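Local coordinates for protein cyclopenase asqI (Emericella nidulans, PDB 5YY3) that converts cyclopenin-type benzodiazepinediones such as 4'-methoxycyclopenine to viridicatin-type quinolones, releasing methyl isocyanate, as a zinc-dependent cyclopenase of aspoquinolone biosynthesis, at residues Arg58-Leu63 against Glu115-Ala120; Pro95-Gly100 against Gly122-His127; Leu173-Asp178 against Ser458-Gly463; Ile444-Gly449 against Leu561-Gly566. All coordinates share one frame; numbering follows the deposited sequence.

Interaction 1: Arg58-Leu63 against Glu115-Ala120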
loop_
_atom_site.group_PDB
_atom_site.type_symbol
_atom_site.label_atom_id
_atom_site.label_comp_id
_atom_site.label_asym_id
_atom_site.label_seq_id
_atom_site.Cartn_x
_atom_site.Cartn_y
_atom_site.Cartn_z
ATOM N N ARG A 58 0.875 47.452 1.614
ATOM C CA ARG A 58 -0.018 46.382 2.075
ATOM C C ARG A 58 -1.440 46.582 1.552
ATOM O O ARG A 58 -2.106 45.622 1.166
ATOM C CB ARG A 58 -0.036 46.295 3.606
ATOM C CG ARG A 58 1.243 45.753 4.227
ATOM C CD ARG A 58 1.220 45.905 5.747
ATOM N NE ARG A 58 2.218 46.867 6.214
ATOM C CZ ARG A 58 2.048 47.684 7.252
ATOM N NH1 ARG A 58 0.908 47.667 7.931
ATOM N NH2 ARG A 58 3.012 48.528 7.603
ATOM N N GLY A 59 -1.902 47.826 1.539
ATOM C CA GLY A 59 -3.212 48.138 1.005
ATOM C C GLY A 59 -3.350 47.764 -0.460
ATOM O O GLY A 59 -4.372 47.228 -0.883
ATOM N N ILE A 60 -2.316 48.051 -1.240
ATOM C CA ILE A 60 -2.327 47.750 -2.671
ATOM C C ILE A 60 -2.320 46.232 -2.902
ATOM O O ILE A 60 -3.152 45.706 -3.637
ATOM C CB ILE A 60 -1.121 48.411 -3.398
ATOM C CG1 ILE A 60 -1.221 49.939 -3.305
ATOM C CG2 ILE A 60 -1.055 47.963 -4.857
ATOM C CD1 ILE A 60 0.017 50.679 -3.766
ATOM N N PHE A 61 -1.393 45.532 -2.252
ATOM C CA PHE A 61 -1.289 44.077 -2.386
ATOM C C PHE A 61 -2.537 43.325 -1.927
ATOM O O PHE A 61 -2.734 42.161 -2.286
ATOM C CB PHE A 61 -0.074 43.575 -1.615
ATOM C CG PHE A 61 1.186 43.604 -2.416
ATOM C CD1 PHE A 61 1.855 44.796 -2.630
ATOM C CD2 PHE A 61 1.690 42.445 -2.971
ATOM C CE1 PHE A 61 3.021 44.832 -3.378
ATOM C CE2 PHE A 61 2.848 42.468 -3.720
ATOM C CZ PHE A 61 3.521 43.669 -3.929
ATOM N N ALA A 62 -3.383 43.994 -1.146
ATOM C CA ALA A 62 -4.610 43.382 -0.649
ATOM C C ALA A 62 -5.794 43.571 -1.602
ATOM O O ALA A 62 -6.847 42.944 -1.431
ATOM C CB ALA A 62 -4.953 43.946 0.723
ATOM N N LEU A 63 -5.633 44.437 -2.597
ATOM C CA LEU A 63 -6.749 44.787 -3.464
ATOM C C LEU A 63 -7.307 43.600 -4.252
ATOM O O LEU A 63 -6.586 42.961 -5.018
ATOM C CB LEU A 63 -6.335 45.894 -4.424
ATOM C CG LEU A 63 -6.274 47.273 -3.772
ATOM C CD1 LEU A 63 -5.838 48.319 -4.782
ATOM C CD2 LEU A 63 -7.638 47.624 -3.174
ATOM N N GLU A 115 -4.195 42.294 -9.638
ATOM C CA GLU A 115 -3.238 41.198 -9.715
ATOM C C GLU A 115 -2.082 41.631 -10.590
ATOM O O GLU A 115 -0.914 41.370 -10.281
ATOM C CB GLU A 115 -3.890 39.925 -10.264
ATOM C CG GLU A 115 -2.950 38.727 -10.407
ATOM C CD GLU A 115 -2.408 38.223 -9.077
ATOM O OE1 GLU A 115 -3.162 38.204 -8.078
ATOM O OE2 GLU A 115 -1.229 37.819 -9.039
ATOM N N LEU A 116 -2.415 42.304 -11.686
ATOM C CA LEU A 116 -1.404 42.889 -12.546
ATOM C C LEU A 116 -0.560 43.848 -11.717
ATOM O O LEU A 116 0.669 43.811 -11.770
ATOM C CB LEU A 116 -2.048 43.603 -13.741
ATOM C CG LEU A 116 -1.143 44.117 -14.867
ATOM C CD1 LEU A 116 -1.966 44.358 -16.117
ATOM C CD2 LEU A 116 -0.374 45.396 -14.476
ATOM N N MET A 117 -1.228 44.704 -10.947
ATOM C CA MET A 117 -0.524 45.681 -10.116
ATOM C C MET A 117 0.388 45.011 -9.091
ATOM O O MET A 117 1.500 45.482 -8.856
ATOM C CB MET A 117 -1.513 46.600 -9.399
ATOM C CG MET A 117 -0.834 47.729 -8.641
ATOM S SD MET A 117 0.257 48.676 -9.727
ATOM C CE MET A 117 1.572 49.036 -8.599
ATOM N N ARG A 118 -0.073 43.914 -8.487
ATOM C CA ARG A 118 0.738 43.212 -7.483
ATOM C C ARG A 118 2.054 42.742 -8.057
ATOM O O ARG A 118 3.096 42.914 -7.433
ATOM C CB ARG A 118 -0.018 42.022 -6.890
ATOM C CG ARG A 118 -0.734 42.382 -5.630
ATOM C CD ARG A 118 -1.510 41.223 -5.064
ATOM N NE ARG A 118 -2.920 41.565 -5.016
ATOM C CZ ARG A 118 -3.796 41.048 -5.848
ATOM N NH1 ARG A 118 -3.378 40.163 -6.736
ATOM N NH2 ARG A 118 -5.067 41.389 -5.781
ATOM N N ASP A 119 2.004 42.174 -9.258
ATOM C CA ASP A 119 3.209 41.746 -9.952
ATOM C C ASP A 119 4.098 42.940 -10.290
ATOM O O ASP A 119 5.316 42.890 -10.116
ATOM C CB ASP A 119 2.853 40.978 -11.222
ATOM C CG ASP A 119 2.609 39.504 -10.961
ATOM O OD1 ASP A 119 3.124 39.001 -9.937
ATOM O OD2 ASP A 119 1.922 38.841 -11.783
ATOM N N ALA A 120 3.479 44.017 -10.767
ATOM C CA ALA A 120 4.218 45.204 -11.190
ATOM C C ALA A 120 4.875 45.880 -9.990
ATOM O O ALA A 120 6.048 46.253 -10.029
ATOM C CB ALA A 120 3.282 46.184 -11.932
#
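Arg118 lies alongside Phe61, the two side chains running past each other in opposite directions. Its CG meets the ring at CD2, 3.6 Å away, and the guanidinium plane is turned 56° from the ring. Further out along the ring, Phe61 CZ rests 3.6 Å from the backbone O of Arg118. The arginine then bends at chi3 (-119°), bringing its NE 2.8 Å from Phe61 O in a weak, bent hydrogen bond. Its NH2 is directed at Leu63 O, but the modelled separation is too short to be trusted in detail. Both carbonyls lie at the guanidinium edge, near its plane, so one group faces two backbone oxygens at the end of segment 58-63. On the apolar side, Ile60 CG2, anti to the backbone N, sits 3.8 Å from Met117 CG. In the second shell, Leu108 of helix 97-109 packs on Ile60, Leu63 and Met117, while Leu121 backs Ile60 and Phe61. The side chain of Phe61 is about 11 Å from that of the zinc ligand His190. This is helix-on-helix packing with an arginine reaching the neighbouring carbonyls, in the helical part of a tyrosinase/hemocyanin-type fold.

Interaction 2: Pro95-Gly100 against Gly122-His127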
loop_
_atom_site.group_PDB
_atom_site.type_symbol
_atom_site.label_atom_id
_atom_site.label_comp_id
_atom_site.label_asym_id
_atom_site.label_seq_id
_atom_site.Cartn_x
_atom_site.Cartn_y
_atom_site.Cartn_z
ATOM N N PRO A 95 12.353 59.170 -8.617
ATOM C CA PRO A 95 13.427 58.472 -7.902
ATOM C C PRO A 95 13.013 57.909 -6.535
ATOM O O PRO A 95 13.731 57.064 -6.001
ATOM C CB PRO A 95 14.482 59.568 -7.735
ATOM C CG PRO A 95 13.666 60.811 -7.586
ATOM C CD PRO A 95 12.500 60.637 -8.519
ATOM N N LYS A 96 11.896 58.365 -5.978
ATOM C CA LYS A 96 11.512 57.944 -4.631
ATOM C C LYS A 96 10.267 57.063 -4.605
ATOM O O LYS A 96 9.446 57.096 -5.520
ATOM C CB LYS A 96 11.299 59.166 -3.731
ATOM C CG LYS A 96 12.601 59.780 -3.226
ATOM C CD LYS A 96 12.659 59.735 -1.705
ATOM C CE LYS A 96 14.090 59.867 -1.180
ATOM N NZ LYS A 96 14.228 59.234 0.167
ATOM N N LEU A 97 10.147 56.276 -3.537
ATOM C CA LEU A 97 9.036 55.349 -3.348
ATOM C C LEU A 97 7.673 55.996 -3.444
ATOM O O LEU A 97 6.772 55.442 -4.065
ATOM C CB LEU A 97 9.142 54.658 -1.991
ATOM C CG LEU A 97 10.114 53.489 -1.904
ATOM C CD1 LEU A 97 9.739 52.561 -0.742
ATOM C CD2 LEU A 97 10.154 52.739 -3.231
ATOM N N GLU A 98 7.507 57.150 -2.810
ATOM C CA GLU A 98 6.206 57.812 -2.812
ATOM C C GLU A 98 5.807 58.203 -4.228
ATOM O O GLU A 98 4.622 58.355 -4.524
ATOM C CB GLU A 98 6.195 59.042 -1.892
ATOM C CG GLU A 98 7.556 59.497 -1.423
ATOM C CD GLU A 98 8.024 58.730 -0.212
ATOM O OE1 GLU A 98 7.332 58.767 0.826
ATOM O OE2 GLU A 98 9.079 58.075 -0.302
ATOM N N ASP A 99 6.798 58.350 -5.106
ATOM C CA ASP A 99 6.516 58.583 -6.520
ATOM C C ASP A 99 5.848 57.342 -7.138
ATOM O O ASP A 99 4.763 57.440 -7.716
ATOM C CB ASP A 99 7.794 58.959 -7.284
ATOM C CG ASP A 99 8.355 60.309 -6.859
ATOM O OD1 ASP A 99 7.540 61.222 -6.614
ATOM O OD2 ASP A 99 9.601 60.463 -6.781
ATOM N N GLY A 100 6.482 56.181 -7.002
ATOM C CA GLY A 100 5.943 54.953 -7.563
ATOM C C GLY A 100 4.563 54.645 -7.014
ATOM O O GLY A 100 3.660 54.233 -7.740
ATOM N N GLY A 122 5.514 44.532 -7.113
ATOM C CA GLY A 122 6.459 43.613 -6.510
ATOM C C GLY A 122 7.833 43.793 -7.099
ATOM O O GLY A 122 8.804 43.986 -6.368
ATOM N N ILE A 123 7.904 43.722 -8.425
ATOM C CA ILE A 123 9.130 43.971 -9.179
ATOM C C ILE A 123 9.673 45.360 -8.887
ATOM O O ILE A 123 10.864 45.541 -8.638
ATOM C CB ILE A 123 8.882 43.839 -10.696
ATOM C CG1 ILE A 123 8.464 42.411 -11.029
ATOM C CG2 ILE A 123 10.126 44.253 -11.496
ATOM C CD1 ILE A 123 8.015 42.231 -12.454
ATOM N N TYR A 124 8.779 46.341 -8.912
ATOM C CA TYR A 124 9.172 47.728 -8.674
ATOM C C TYR A 124 9.892 47.885 -7.332
ATOM O O TYR A 124 11.019 48.357 -7.293
ATOM C CB TYR A 124 7.949 48.647 -8.732
ATOM C CG TYR A 124 8.237 50.027 -8.222
ATOM C CD1 TYR A 124 9.027 50.904 -8.950
ATOM C CD2 TYR A 124 7.731 50.452 -6.996
ATOM C CE1 TYR A 124 9.298 52.174 -8.484
ATOM C CE2 TYR A 124 8.000 51.725 -6.514
ATOM C CZ TYR A 124 8.782 52.582 -7.266
ATOM O OH TYR A 124 9.054 53.843 -6.790
ATOM N N LEU A 125 9.239 47.479 -6.248
ATOM C CA LEU A 125 9.815 47.555 -4.905
ATOM C C LEU A 125 11.135 46.797 -4.816
ATOM O O LEU A 125 12.105 47.305 -4.257
ATOM C CB LEU A 125 8.829 47.010 -3.866
ATOM C CG LEU A 125 7.563 47.848 -3.672
ATOM C CD1 LEU A 125 6.564 47.143 -2.765
ATOM C CD2 LEU A 125 7.909 49.220 -3.124
ATOM N N THR A 126 11.184 45.595 -5.387
ATOM C CA THR A 126 12.389 44.764 -5.308
ATOM C C THR A 126 13.624 45.448 -5.898
ATOM O O THR A 126 14.741 45.291 -5.386
ATOM C CB THR A 126 12.183 43.400 -6.017
ATOM O OG1 THR A 126 11.170 42.654 -5.330
ATOM C CG2 THR A 126 13.477 42.582 -6.046
ATOM N N HIS A 127 13.425 46.230 -6.955
ATOM C CA HIS A 127 14.553 46.798 -7.688
ATOM C C HIS A 127 14.711 48.307 -7.507
ATOM O O HIS A 127 15.611 48.910 -8.079
ATOM C CB HIS A 127 14.423 46.446 -9.165
ATOM C CG HIS A 127 14.407 44.971 -9.424
ATOM N ND1 HIS A 127 15.559 44.238 -9.609
ATOM C CD2 HIS A 127 13.380 44.093 -9.509
ATOM C CE1 HIS A 127 15.241 42.971 -9.805
ATOM N NE2 HIS A 127 13.927 42.854 -9.750
HETATM O O HOH W 1 11.695 54.241 -6.112
#
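Tyr124, on helix 114-127, pushes its phenol end against the first turn of helix 97-109, a helix-to-helix contact in the helical part of the hemocyanin-like fold. The close packing is at Gly100, whose CA lies 3.4 Å from Tyr124 OH; with no side chain at Gly100, the hydroxyl lies directly against the helix backbone. With CG anti to the backbone N (chi1 168°), the tyrosine points at helix 97-109. Leu97 fills in next to it: its CD2 comes 4.1 Å from Tyr124 CE2, approaching the ring at a slant. The same methyl ends 4.2 Å from CD2 of Leu125, completing a small buried apolar patch that Val57 of helix 53-61 extends by packing on Leu125. Things are looser toward the N-terminal end of helix 97-109. There Pro95 and Lys96 are exposed, and a water mediates, donating to Tyr124 OH at 2.8 Å and making a weak, long bond to Pro95 O. Lys96 takes the N-cap position, and Asp99, three residues on, turns its carboxylate back to it: its OD2, on the anti side of the carboxylate, accepts from Lys96 N at 3.2 Å with an N-H...O angle of 156°.

Interaction 3: Leu173-Asp178 against Ser458-Gly463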
loop_
_atom_site.group_PDB
_atom_site.type_symbol
_atom_site.label_atom_id
_atom_site.label_comp_id
_atom_site.label_asym_id
_atom_site.label_seq_id
_atom_site.Cartn_x
_atom_site.Cartn_y
_atom_site.Cartn_z
ATOM N N LEU A 173 4.094 13.972 -0.914
ATOM C CA LEU A 173 5.105 15.045 -0.975
ATOM C C LEU A 173 4.494 16.439 -0.842
ATOM O O LEU A 173 5.189 17.454 -0.872
ATOM C CB LEU A 173 5.873 14.972 -2.287
ATOM C CG LEU A 173 6.693 13.691 -2.428
ATOM C CD1 LEU A 173 7.497 13.715 -3.736
ATOM C CD2 LEU A 173 7.601 13.549 -1.204
ATOM N N SER A 174 3.180 16.475 -0.724
ATOM C CA SER A 174 2.445 17.709 -0.523
ATOM C C SER A 174 3.050 18.605 0.577
ATOM O O SER A 174 3.066 19.825 0.436
ATOM C CB SER A 174 0.968 17.334 -0.243
ATOM O OG SER A 174 0.397 18.129 0.767
ATOM N N TYR A 175 3.564 18.010 1.655
ATOM C CA TYR A 175 4.159 18.806 2.752
ATOM C C TYR A 175 5.332 19.658 2.251
ATOM O O TYR A 175 5.568 20.785 2.701
ATOM C CB TYR A 175 4.638 17.906 3.914
ATOM C CG TYR A 175 5.869 17.076 3.586
ATOM C CD1 TYR A 175 5.749 15.811 3.004
ATOM C CD2 TYR A 175 7.149 17.557 3.853
ATOM C CE1 TYR A 175 6.873 15.058 2.694
ATOM C CE2 TYR A 175 8.271 16.821 3.538
ATOM C CZ TYR A 175 8.134 15.567 2.964
ATOM O OH TYR A 175 9.265 14.831 2.651
ATOM N N TRP A 176 6.059 19.104 1.297
ATOM C CA TRP A 176 7.215 19.757 0.739
ATOM C C TRP A 176 6.777 20.798 -0.297
ATOM O O TRP A 176 7.260 21.927 -0.288
ATOM C CB TRP A 176 8.126 18.704 0.118
ATOM C CG TRP A 176 9.563 19.046 -0.029
ATOM C CD1 TRP A 176 10.546 18.809 0.874
ATOM C CD2 TRP A 176 10.205 19.610 -1.191
ATOM N NE1 TRP A 176 11.762 19.207 0.364
ATOM C CE2 TRP A 176 11.579 19.699 -0.898
ATOM C CE3 TRP A 176 9.747 20.043 -2.438
ATOM C CZ2 TRP A 176 12.506 20.216 -1.811
ATOM C CZ3 TRP A 176 10.675 20.564 -3.347
ATOM C CH2 TRP A 176 12.033 20.649 -3.022
ATOM N N ARG A 177 5.855 20.432 -1.181
ATOM C CA ARG A 177 5.420 21.376 -2.225
ATOM C C ARG A 177 4.593 22.540 -1.671
ATOM O O ARG A 177 4.651 23.657 -2.206
ATOM C CB ARG A 177 4.626 20.650 -3.304
ATOM C CG ARG A 177 5.413 19.553 -4.046
ATOM C CD ARG A 177 4.602 19.031 -5.239
ATOM N NE ARG A 177 3.247 18.684 -4.821
ATOM C CZ ARG A 177 2.801 17.440 -4.641
ATOM N NH1 ARG A 177 3.581 16.390 -4.873
ATOM N NH2 ARG A 177 1.560 17.244 -4.234
ATOM N N ASP A 178 3.834 22.294 -0.603
ATOM C CA ASP A 178 3.021 23.347 0.009
ATOM C C ASP A 178 3.775 24.120 1.074
ATOM O O ASP A 178 3.195 24.981 1.738
ATOM C CB ASP A 178 1.766 22.773 0.656
ATOM C CG ASP A 178 0.743 22.329 -0.345
ATOM O OD1 ASP A 178 0.540 23.024 -1.342
ATOM O OD2 ASP A 178 0.109 21.279 -0.112
ATOM N N SER A 458 0.289 21.599 4.083
ATOM C CA SER A 458 -0.449 20.346 4.227
ATOM C C SER A 458 0.446 19.208 4.680
ATOM O O SER A 458 1.647 19.211 4.400
ATOM C CB SER A 458 -1.143 19.979 2.916
ATOM O OG SER A 458 -0.218 19.955 1.839
ATOM N N LYS A 459 -0.158 18.269 5.414
ATOM C CA LYS A 459 0.427 16.974 5.775
ATOM C C LYS A 459 1.549 17.040 6.821
ATOM O O LYS A 459 1.589 16.211 7.722
ATOM C CB LYS A 459 0.922 16.250 4.511
ATOM C CG LYS A 459 -0.218 15.804 3.573
ATOM C CD LYS A 459 0.163 14.535 2.790
ATOM C CE LYS A 459 -0.968 14.057 1.876
ATOM N NZ LYS A 459 -1.409 15.109 0.890
ATOM N N ALA A 460 2.452 18.011 6.701
ATOM C CA ALA A 460 3.538 18.193 7.670
ATOM C C ALA A 460 4.280 19.511 7.434
ATOM O O ALA A 460 4.094 20.167 6.409
ATOM C CB ALA A 460 4.526 17.026 7.607
ATOM N N LYS A 461 5.088 19.897 8.416
ATOM C CA LYS A 461 6.073 20.958 8.266
ATOM C C LYS A 461 7.442 20.352 8.534
ATOM O O LYS A 461 7.734 19.992 9.674
ATOM C CB LYS A 461 5.817 22.118 9.235
ATOM C CG LYS A 461 6.866 23.237 9.162
ATOM C CD LYS A 461 6.789 23.964 7.816
ATOM C CE LYS A 461 7.778 25.112 7.720
ATOM N NZ LYS A 461 7.469 26.021 6.572
ATOM N N LEU A 462 8.264 20.215 7.499
ATOM C CA LEU A 462 9.578 19.598 7.656
ATOM C C LEU A 462 10.504 20.543 8.421
ATOM O O LEU A 462 10.342 21.765 8.391
ATOM C CB LEU A 462 10.179 19.240 6.301
ATOM C CG LEU A 462 11.562 18.566 6.341
ATOM C CD1 LEU A 462 11.494 17.234 7.078
ATOM C CD2 LEU A 462 12.147 18.367 4.946
ATOM N N GLY A 463 11.464 19.968 9.125
ATOM C CA GLY A 463 12.494 20.725 9.803
ATOM C C GLY A 463 13.641 19.779 10.080
ATOM O O GLY A 463 13.536 18.567 9.848
HETATM O O HOH W 2 7.628 21.213 5.063
#
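Tyr175, on the short helix 174-177, is wedged against the loop 458-460 and the start of strand 461-475, where the helical and immunoglobulin-like parts of this hemocyanin-type fold meet. Its CA already touches the other side, in a CA-H...O contact of 3.0 Å with Ser458 O. CB comes next, packed 3.8 Å from Ala460 CB and also close to Ala460 O, at 3.4 Å. Because CG lies between the backbone N and the carbonyl carbon (chi1 71°), the ring is swung toward the strand's first residues, crossing Leu462 at a slant, and CE2 arrives 4.1 Å from Leu462 CB. Trp176 CB lies over one face of that ring, near its rim. At the tip, OH leaves the contact for hydrogen bonds with Glu228 OE2 and Trp232 NE1, which tether the far end to helix 210-231 and the residue just after it. Beside the tyrosine, Lys459 passes Ser174 on its way to a salt bridge with Glu160. Ser458 OG is modelled very close to both Asp178 OD2 and Ser174 OG, leaving that polar cluster doubtful. A water sits at the edge of the tyrosine ring, in its plane, accepting from Leu462 N at 2.7 Å and donating to Tyr175 O at 3.2 Å.

Interaction 4: Ile444-Gly449 against Leu561-Gly566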
loop_
_atom_site.group_PDB
_atom_site.type_symbol
_atom_site.label_atom_id
_atom_site.label_comp_id
_atom_site.label_asym_id
_atom_site.label_seq_id
_atom_site.Cartn_x
_atom_site.Cartn_y
_atom_site.Cartn_z
ATOM N N ILE A 444 22.668 12.488 11.294
ATOM C CA ILE A 444 21.908 13.703 11.544
ATOM C C ILE A 444 20.394 13.479 11.369
ATOM O O ILE A 444 19.943 12.403 10.938
ATOM C CB ILE A 444 22.406 14.846 10.639
ATOM C CG1 ILE A 444 22.232 14.498 9.160
ATOM C CG2 ILE A 444 23.893 15.144 10.933
ATOM C CD1 ILE A 444 22.751 15.598 8.208
ATOM N N THR A 445 19.611 14.497 11.712
ATOM C CA THR A 445 18.197 14.277 11.992
ATOM C C THR A 445 17.232 15.335 11.419
ATOM O O THR A 445 17.439 16.543 11.551
ATOM C CB THR A 445 17.991 14.197 13.508
ATOM O OG1 THR A 445 18.951 13.288 14.041
ATOM C CG2 THR A 445 16.597 13.705 13.848
ATOM N N THR A 446 16.175 14.850 10.789
ATOM C CA THR A 446 15.076 15.695 10.364
ATOM C C THR A 446 13.845 15.339 11.182
ATOM O O THR A 446 13.800 14.287 11.828
ATOM C CB THR A 446 14.768 15.503 8.892
ATOM O OG1 THR A 446 14.291 14.167 8.691
ATOM C CG2 THR A 446 16.028 15.737 8.050
ATOM N N PHE A 447 12.844 16.205 11.153
ATOM C CA PHE A 447 11.589 15.911 11.822
ATOM C C PHE A 447 10.414 16.423 10.995
ATOM O O PHE A 447 10.541 17.367 10.207
ATOM C CB PHE A 447 11.561 16.507 13.235
ATOM C CG PHE A 447 11.956 17.964 13.307
ATOM C CD1 PHE A 447 11.020 18.966 13.081
ATOM C CD2 PHE A 447 13.253 18.330 13.637
ATOM C CE1 PHE A 447 11.380 20.316 13.161
ATOM C CE2 PHE A 447 13.615 19.671 13.723
ATOM C CZ PHE A 447 12.675 20.664 13.476
ATOM N N LEU A 448 9.277 15.767 11.169
ATOM C CA LEU A 448 8.041 16.189 10.542
ATOM C C LEU A 448 7.105 16.614 11.654
ATOM O O LEU A 448 6.674 15.791 12.435
ATOM C CB LEU A 448 7.437 15.062 9.692
ATOM C CG LEU A 448 8.338 14.760 8.488
ATOM C CD1 LEU A 448 8.371 13.298 8.106
ATOM C CD2 LEU A 448 7.952 15.617 7.280
ATOM N N GLY A 449 6.843 17.912 11.751
ATOM C CA GLY A 449 5.869 18.421 12.693
ATOM C C GLY A 449 4.580 18.764 11.972
ATOM O O GLY A 449 4.449 18.537 10.769
ATOM N N LEU A 561 14.204 23.084 4.892
ATOM C CA LEU A 561 14.251 22.097 3.812
ATOM C C LEU A 561 15.668 21.814 3.355
ATOM O O LEU A 561 15.859 21.164 2.329
ATOM C CB LEU A 561 13.429 22.561 2.592
ATOM C CG LEU A 561 11.968 22.901 2.831
ATOM C CD1 LEU A 561 11.288 23.247 1.515
ATOM C CD2 LEU A 561 11.264 21.738 3.523
ATOM N N MET A 562 16.661 22.309 4.090
ATOM C CA MET A 562 18.051 22.178 3.647
ATOM C C MET A 562 18.445 20.725 3.543
ATOM O O MET A 562 19.167 20.327 2.633
ATOM C CB MET A 562 18.999 22.917 4.590
ATOM C CG MET A 562 19.070 24.417 4.315
ATOM S SD MET A 562 19.932 24.767 2.774
ATOM C CE MET A 562 21.601 24.275 3.223
ATOM N N LEU A 563 17.951 19.924 4.479
ATOM C CA LEU A 563 18.232 18.494 4.465
ATOM C C LEU A 563 17.105 17.722 3.796
ATOM O O LEU A 563 15.940 17.955 4.103
ATOM C CB LEU A 563 18.441 17.987 5.893
ATOM C CG LEU A 563 19.817 17.666 6.466
ATOM C CD1 LEU A 563 20.873 18.602 5.974
ATOM C CD2 LEU A 563 19.745 17.675 7.980
ATOM N N PRO A 564 17.445 16.801 2.882
ATOM C CA PRO A 564 16.441 15.815 2.480
ATOM C C PRO A 564 15.880 15.130 3.718
ATOM O O PRO A 564 16.622 14.970 4.670
ATOM C CB PRO A 564 17.233 14.845 1.609
ATOM C CG PRO A 564 18.320 15.710 1.010
ATOM C CD PRO A 564 18.692 16.669 2.111
ATOM N N VAL A 565 14.603 14.763 3.709
ATOM C CA VAL A 565 13.928 14.245 4.896
ATOM C C VAL A 565 14.590 12.950 5.443
ATOM O O VAL A 565 14.596 12.716 6.654
ATOM C CB VAL A 565 12.413 14.013 4.601
ATOM C CG1 VAL A 565 12.208 12.951 3.533
ATOM C CG2 VAL A 565 11.627 13.668 5.871
ATOM N N GLY A 566 15.167 12.134 4.561
ATOM C CA GLY A 566 15.829 10.913 4.980
ATOM C C GLY A 566 14.874 9.764 5.250
ATOM O O GLY A 566 13.696 9.817 4.885
#
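In the immunoglobulin-like beta domain, Thr446 of strand 443-449 fastens the long connection between strands 523-528 and 571-580, which crosses the strand here at Leu563-Val565. The polar link is a single short hydrogen bond: Thr446 OG1 donates to Val565 O at 2.5 Å. It meets that oxygen in the carbonyl plane, on a lone pair, with a C=O...OG1 angle of 133°. The torsion explains the division of labour in this side chain. OG1 stands between the backbone N and the carbonyl carbon (chi1 65°), and CG2, anti to the carbonyl carbon, is left to lean on the loop. That methyl lies 3.5 Å from Pro564 O and 3.9 Å from Leu563 CB, so the threonine presses on three successive residues.

Every second residue of the strand takes part, so apolar contacts bracket the bond along its length. On one side, Ile444 and Leu563 meet at an angle through their branch ends, CD1 of the isoleucine 3.7 Å from CD2 of the leucine. On the other, Leu448 and Val565 run roughly at right angles, with Leu448 CD1 4.0 Å from Val565 CG2. Strand 443-449 is itself flanked in the sheet by strand 636-644, parallel, and strand 461-475, antiparallel; Ile643 of the former packs on Ile444, Thr446 and Leu563. Toward the helical part, Leu448 and Val565 both rest on Tyr175 of helix 174-177, and Val565 N bonds Glu228 OE1 of helix 210-231.

How the interactions relate
The four contacts form two groups. Interactions 1 and 2, centres 13 Å apart, share helix 114-127 and join it to helices 53-61 and 97-109; Phe61 of the first packs on Gly122 and Leu125 of the second, and their segments alternate along the chain. Interactions 3 and 4 come later, also alternating, with centres 11 Å apart. Their strands 443-449 and 461-475 are antiparallel neighbours, with probable backbone hydrogen bonds between Lys461 and Gly449 and between Gly463 and Phe447. At least about 17 Å separates the nearest atoms of the two groups. The first group thus knits helices together, whereas interaction 3 joins the helical, zinc-binding part to the immunoglobulin-like sheet and interaction 4 ties a loop to that sheet beside the junction.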